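PDB 6F2P: paenibacillus xanthan lyase from Paenibacillus, which cleaves the polysaccharide xanthan as a lyase, probably by the beta-elimination reaction of polysaccharide lyase family 8. Local coordinates for residues 268-280 against 367-381. Numbering follows the deposited sequence.
Sequences EPFIYKGNLMDMV and FSGMDRAVQLRPGFG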
loop_
_atom_site.group_PDB
_atom_site.type_symbol
_atom_site.label_atom_id
_atom_site.label_comp_id
_atom_site.label_asym_id
_atom_site.label_seq_id
_atom_site.Cartn_x
_atom_site.Cartn_y
_atom_site.Cartn_z
ATOM N N GLU A 268 -4.491 8.738 -15.196
ATOM C CA GLU A 268 -5.732 8.214 -15.744
ATOM C C GLU A 268 -6.693 7.647 -14.679
ATOM O O GLU A 268 -7.896 7.912 -14.736
ATOM C CB GLU A 268 -5.445 7.182 -16.845
ATOM C CG GLU A 268 -6.664 6.827 -17.673
ATOM C CD GLU A 268 -6.399 5.708 -18.644
ATOM O OE1 GLU A 268 -5.385 5.011 -18.461
ATOM O OE2 GLU A 268 -7.193 5.527 -19.594
ATOM N N PRO A 269 -6.178 6.879 -13.700
ATOM C CA PRO A 269 -7.165 6.360 -12.744
ATOM C C PRO A 269 -7.755 7.453 -11.850
ATOM O O PRO A 269 -8.805 7.254 -11.232
ATOM C CB PRO A 269 -6.358 5.367 -11.887
ATOM C CG PRO A 269 -5.095 5.120 -12.637
ATOM C CD PRO A 269 -4.824 6.361 -13.436
ATOM N N PHE A 270 -7.085 8.597 -11.779
ATOM C CA PHE A 270 -7.511 9.651 -10.869
ATOM C C PHE A 270 -8.264 10.767 -11.555
ATOM O O PHE A 270 -8.625 11.758 -10.914
ATOM C CB PHE A 270 -6.326 10.221 -10.087
ATOM C CG PHE A 270 -5.704 9.237 -9.148
ATOM C CD1 PHE A 270 -6.404 8.785 -8.042
ATOM C CD2 PHE A 270 -4.427 8.754 -9.376
ATOM C CE1 PHE A 270 -5.836 7.873 -7.174
ATOM C CE2 PHE A 270 -3.856 7.851 -8.516
ATOM C CZ PHE A 270 -4.560 7.410 -7.412
ATOM N N ILE A 271 -8.502 10.621 -12.854
ATOM C CA ILE A 271 -9.358 11.576 -13.543
ATOM C C ILE A 271 -10.688 10.933 -13.825
ATOM O O ILE A 271 -10.786 10.028 -14.661
ATOM C CB ILE A 271 -8.758 12.089 -14.859
ATOM C CG1 ILE A 271 -7.503 12.906 -14.575
ATOM C CG2 ILE A 271 -9.780 12.953 -15.618
ATOM C CD1 ILE A 271 -6.778 13.304 -15.815
ATOM N N TYR A 272 -11.710 11.379 -13.105
ATOM C CA TYR A 272 -13.040 10.878 -13.364
ATOM C C TYR A 272 -13.831 11.923 -14.120
ATOM O O TYR A 272 -14.208 12.947 -13.560
ATOM C CB TYR A 272 -13.755 10.470 -12.077
ATOM C CG TYR A 272 -14.929 9.575 -12.364
ATOM C CD1 TYR A 272 -14.748 8.212 -12.582
ATOM C CD2 TYR A 272 -16.212 10.092 -12.466
ATOM C CE1 TYR A 272 -15.811 7.391 -12.866
ATOM C CE2 TYR A 272 -17.290 9.274 -12.748
ATOM C CZ TYR A 272 -17.084 7.925 -12.950
ATOM O OH TYR A 272 -18.158 7.111 -13.233
ATOM N N LYS A 273 -14.050 11.664 -15.404
ATOM C CA LYS A 273 -14.840 12.549 -16.252
ATOM C C LYS A 273 -14.493 14.033 -16.086
ATOM O O LYS A 273 -15.374 14.886 -15.965
ATOM C CB LYS A 273 -16.328 12.291 -16.022
ATOM C CG LYS A 273 -16.728 10.854 -16.336
ATOM C CD LYS A 273 -18.208 10.625 -16.109
ATOM C CE LYS A 273 -18.609 9.235 -16.552
ATOM N NZ LYS A 273 -20.085 9.039 -16.467
ATOM N N GLY A 274 -13.196 14.323 -16.060
ATOM C CA GLY A 274 -12.722 15.694 -16.025
ATOM C C GLY A 274 -12.404 16.196 -14.634
ATOM O O GLY A 274 -12.004 17.348 -14.458
ATOM N N ASN A 275 -12.590 15.331 -13.646
ATOM C CA ASN A 275 -12.337 15.673 -12.254
ATOM C C ASN A 275 -11.116 14.942 -11.716
ATOM O O ASN A 275 -11.093 13.714 -11.661
ATOM C CB ASN A 275 -13.557 15.318 -11.407
ATOM C CG ASN A 275 -14.776 16.120 -11.785
ATOM O OD1 ASN A 275 -14.692 17.330 -12.000
ATOM N ND2 ASN A 275 -15.916 15.456 -11.877
ATOM N N LEU A 276 -10.096 15.693 -11.323
ATOM C CA LEU A 276 -8.932 15.093 -10.694
ATOM C C LEU A 276 -9.311 14.838 -9.257
ATOM O O LEU A 276 -9.673 15.769 -8.550
ATOM C CB LEU A 276 -7.743 16.043 -10.772
ATOM C CG LEU A 276 -6.398 15.529 -10.257
ATOM C CD1 LEU A 276 -6.024 14.227 -10.924
ATOM C CD2 LEU A 276 -5.313 16.580 -10.492
ATOM N N MET A 277 -9.251 13.582 -8.826
ATOM C CA MET A 277 -9.734 13.203 -7.495
ATOM C C MET A 277 -9.037 13.947 -6.361
ATOM O O MET A 277 -7.810 13.945 -6.262
ATOM C CB MET A 277 -9.609 11.693 -7.285
ATOM C CG MET A 277 -10.487 10.882 -8.209
ATOM S SD MET A 277 -10.412 9.121 -7.862
ATOM C CE MET A 277 -11.495 8.526 -9.151
ATOM N N ASP A 278 -9.835 14.575 -5.503
ATOM C CA ASP A 278 -9.314 15.412 -4.422
ATOM C C ASP A 278 -8.432 14.667 -3.421
ATOM O O ASP A 278 -7.588 15.273 -2.758
ATOM C CB ASP A 278 -10.470 16.074 -3.678
ATOM C CG ASP A 278 -11.162 17.135 -4.506
ATOM O OD1 ASP A 278 -10.486 17.775 -5.340
ATOM O OD2 ASP A 278 -12.381 17.325 -4.321
ATOM N N MET A 279 -8.622 13.355 -3.309
ATOM C CA MET A 279 -7.892 12.595 -2.311
ATOM C C MET A 279 -6.396 12.509 -2.620
ATOM O O MET A 279 -5.604 12.196 -1.736
ATOM C CB MET A 279 -8.498 11.209 -2.126
ATOM C CG MET A 279 -8.261 10.240 -3.271
ATOM S SD MET A 279 -9.067 8.658 -2.937
ATOM C CE MET A 279 -8.549 7.693 -4.360
ATOM N N VAL A 280 -6.005 12.798 -3.860
ATOM C CA VAL A 280 -4.583 12.844 -4.192
ATOM C C VAL A 280 -4.060 14.261 -4.380
ATOM O O VAL A 280 -2.940 14.437 -4.866
ATOM C CB VAL A 280 -4.223 12.032 -5.469
ATOM C CG1 VAL A 280 -4.641 10.571 -5.324
ATOM C CG2 VAL A 280 -4.831 12.664 -6.712
ATOM N N PHE A 367 -3.321 1.602 -4.399
ATOM C CA PHE A 367 -2.141 2.448 -4.315
ATOM C C PHE A 367 -1.504 2.321 -2.939
ATOM O O PHE A 367 -1.635 3.202 -2.081
ATOM C CB PHE A 367 -2.511 3.896 -4.638
ATOM C CG PHE A 367 -3.127 4.061 -5.995
ATOM C CD1 PHE A 367 -2.335 4.260 -7.108
ATOM C CD2 PHE A 367 -4.494 3.977 -6.164
ATOM C CE1 PHE A 367 -2.895 4.398 -8.363
ATOM C CE2 PHE A 367 -5.063 4.110 -7.417
ATOM C CZ PHE A 367 -4.262 4.322 -8.520
ATOM N N SER A 368 -0.809 1.209 -2.741
ATOM C CA SER A 368 -0.241 0.865 -1.446
ATOM C C SER A 368 0.838 1.834 -0.968
ATOM O O SER A 368 1.101 1.938 0.230
ATOM C CB SER A 368 0.333 -0.548 -1.509
ATOM O OG SER A 368 -0.710 -1.489 -1.664
ATOM N N GLY A 369 1.473 2.526 -1.907
ATOM C CA GLY A 369 2.528 3.465 -1.573
ATOM C C GLY A 369 2.035 4.766 -0.953
ATOM O O GLY A 369 2.822 5.522 -0.385
ATOM N N MET A 370 0.735 5.031 -1.054
ATOM C CA MET A 370 0.181 6.252 -0.491
ATOM C C MET A 370 -1.167 6.040 0.197
ATOM O O MET A 370 -1.956 6.979 0.329
ATOM C CB MET A 370 0.051 7.320 -1.572
ATOM C CG MET A 370 -0.956 6.973 -2.637
ATOM S SD MET A 370 -0.929 8.188 -3.955
ATOM C CE MET A 370 -2.206 7.559 -5.025
ATOM N N ASP A 371 -1.423 4.813 0.640
ATOM C CA ASP A 371 -2.673 4.477 1.325
ATOM C C ASP A 371 -3.929 4.981 0.605
ATOM O O ASP A 371 -4.762 5.661 1.205
ATOM C CB ASP A 371 -2.650 4.985 2.771
ATOM C CG ASP A 371 -1.588 4.291 3.623
ATOM O OD1 ASP A 371 -1.051 3.238 3.190
ATOM O OD2 ASP A 371 -1.299 4.806 4.732
ATOM N N ARG A 372 -4.049 4.656 -0.680
ATOM C CA ARG A 372 -5.216 5.056 -1.466
ATOM C C ARG A 372 -5.718 3.887 -2.294
ATOM O O ARG A 372 -4.982 2.937 -2.561
ATOM C CB ARG A 372 -4.885 6.226 -2.395
ATOM C CG ARG A 372 -4.497 7.507 -1.684
ATOM C CD ARG A 372 -5.694 8.133 -0.984
ATOM N NE ARG A 372 -5.429 9.508 -0.554
ATOM C CZ ARG A 372 -5.007 9.851 0.660
ATOM N NH1 ARG A 372 -4.798 8.918 1.587
ATOM N NH2 ARG A 372 -4.797 11.129 0.949
ATOM N N ALA A 373 -6.975 3.963 -2.710
ATOM C CA ALA A 373 -7.559 2.929 -3.556
ATOM C C ALA A 373 -8.604 3.550 -4.479
ATOM O O ALA A 373 -9.267 4.534 -4.119
ATOM C CB ALA A 373 -8.181 1.830 -2.709
ATOM N N VAL A 374 -8.739 2.981 -5.673
ATOM C CA VAL A 374 -9.743 3.442 -6.622
ATOM C C VAL A 374 -10.502 2.271 -7.234
ATOM O O VAL A 374 -9.900 1.298 -7.704
ATOM C CB VAL A 374 -9.124 4.290 -7.751
ATOM C CG1 VAL A 374 -10.179 4.667 -8.770
ATOM C CG2 VAL A 374 -8.491 5.535 -7.183
ATOM N N GLN A 375 -11.829 2.370 -7.202
ATOM C CA GLN A 375 -12.685 1.414 -7.877
ATOM C C GLN A 375 -13.429 2.115 -9.007
ATOM O O GLN A 375 -14.191 3.055 -8.781
ATOM C CB GLN A 375 -13.670 0.774 -6.900
ATOM C CG GLN A 375 -14.723 -0.094 -7.562
ATOM C CD GLN A 375 -14.145 -1.338 -8.217
ATOM O OE1 GLN A 375 -13.403 -1.264 -9.200
ATOM N NE2 GLN A 375 -14.489 -2.500 -7.669
ATOM N N LEU A 376 -13.180 1.671 -10.231
ATOM C CA LEU A 376 -13.863 2.219 -11.387
ATOM C C LEU A 376 -14.722 1.124 -12.025
ATOM O O LEU A 376 -14.207 0.109 -12.505
ATOM C CB LEU A 376 -12.859 2.784 -12.388
ATOM C CG LEU A 376 -11.876 3.842 -11.877
ATOM C CD1 LEU A 376 -10.832 4.144 -12.941
ATOM C CD2 LEU A 376 -12.588 5.119 -11.469
ATOM N N ARG A 377 -16.034 1.338 -11.999
ATOM C CA ARG A 377 -17.006 0.407 -12.537
ATOM C C ARG A 377 -17.845 1.139 -13.564
ATOM O O ARG A 377 -17.822 2.366 -13.624
ATOM C CB ARG A 377 -17.912 -0.106 -11.419
ATOM C CG ARG A 377 -17.178 -0.860 -10.334
ATOM C CD ARG A 377 -16.421 -2.026 -10.904
ATOM N NE ARG A 377 -17.288 -2.888 -11.694
ATOM C CZ ARG A 377 -16.855 -3.914 -12.423
ATOM N NH1 ARG A 377 -15.561 -4.195 -12.463
ATOM N NH2 ARG A 377 -17.716 -4.655 -13.117
ATOM N N PRO A 378 -18.582 0.391 -14.395
ATOM C CA PRO A 378 -19.512 1.091 -15.282
ATOM C C PRO A 378 -20.592 1.821 -14.484
ATOM O O PRO A 378 -21.361 1.187 -13.766
ATOM C CB PRO A 378 -20.114 -0.038 -16.124
ATOM C CG PRO A 378 -19.822 -1.304 -15.364
ATOM C CD PRO A 378 -18.531 -1.058 -14.662
ATOM N N GLY A 379 -20.630 3.144 -14.602
ATOM C CA GLY A 379 -21.630 3.945 -13.922
ATOM C C GLY A 379 -21.123 4.753 -12.733
ATOM O O GLY A 379 -21.748 5.741 -12.340
ATOM N N PHE A 380 -20.002 4.347 -12.142
ATOM C CA PHE A 380 -19.475 5.091 -11.005
ATOM C C PHE A 380 -17.976 4.922 -10.769
ATOM O O PHE A 380 -17.350 3.990 -11.264
ATOM C CB PHE A 380 -20.249 4.753 -9.730
ATOM C CG PHE A 380 -20.116 3.315 -9.298
ATOM C CD1 PHE A 380 -20.936 2.331 -9.838
ATOM C CD2 PHE A 380 -19.185 2.950 -8.340
ATOM C CE1 PHE A 380 -20.829 1.016 -9.439
ATOM C CE2 PHE A 380 -19.070 1.633 -7.931
ATOM C CZ PHE A 380 -19.893 0.660 -8.486
ATOM N N GLY A 381 -17.411 5.856 -10.016
ATOM C CA GLY A 381 -16.037 5.767 -9.576
ATOM C C GLY A 381 -16.043 5.903 -8.071
ATOM O O GLY A 381 -16.920 6.548 -7.501
HETATM O O HOH W 1 -17.364 4.884 -14.458
HETATM O O HOH W 2 -20.605 8.241 -14.090
#
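R372 grips the backbone oxygen of M279 side-on with two nitrogens. NE and NH2 lie 2.9 Å and 3.0 Å from M279 O. The oxygen sits in the guanidinium plane. NH2 lies in the carbonyl plane, whereas NE comes from above it. The arginine chain bends at chi2 (-70°), which brings the NE/NH2 edge round to M279 O. An alanine here would probably leave M279 O without both donors and the 3-10 segment 278-279 less firmly held to strand 372-377.

F270 CZ stands over the centre of the F367 ring, 3.3 Å from F367 CZ, with the planes at 38°. M370 CE and V374 CG2 touch the F270 ring. M277 meets V374 tip to tip. M279 CE reaches V374 CG2 at 3.6 Å.

The contact joins the helical domain to the super-sandwich domain of the family 8 fold. Residues on both flanks of a hairpin (strands 271-272 and 275-276, joined by a type I' turn) pack on strand 372-377 of a four-stranded antiparallel sheet; of the hairpin strands only Y272 joins in.

Farther along, L376 CD2 meets the edge of the Y272 ring. With CG swung away from the backbone N (chi1 -162°), the Y272 ring passes alongside G381 and carries its OH to F380 CA. Two waters bind this OH. One donates to R377 O; the other links it to K273 NZ and G379 O.

Further out, R372 NH1 bonds D371 O at 3.3 Å. D371 and R372 form a G1 bulge opposite F367, and D371 makes a salt bridge to R390 and a hydrogen bond to S388.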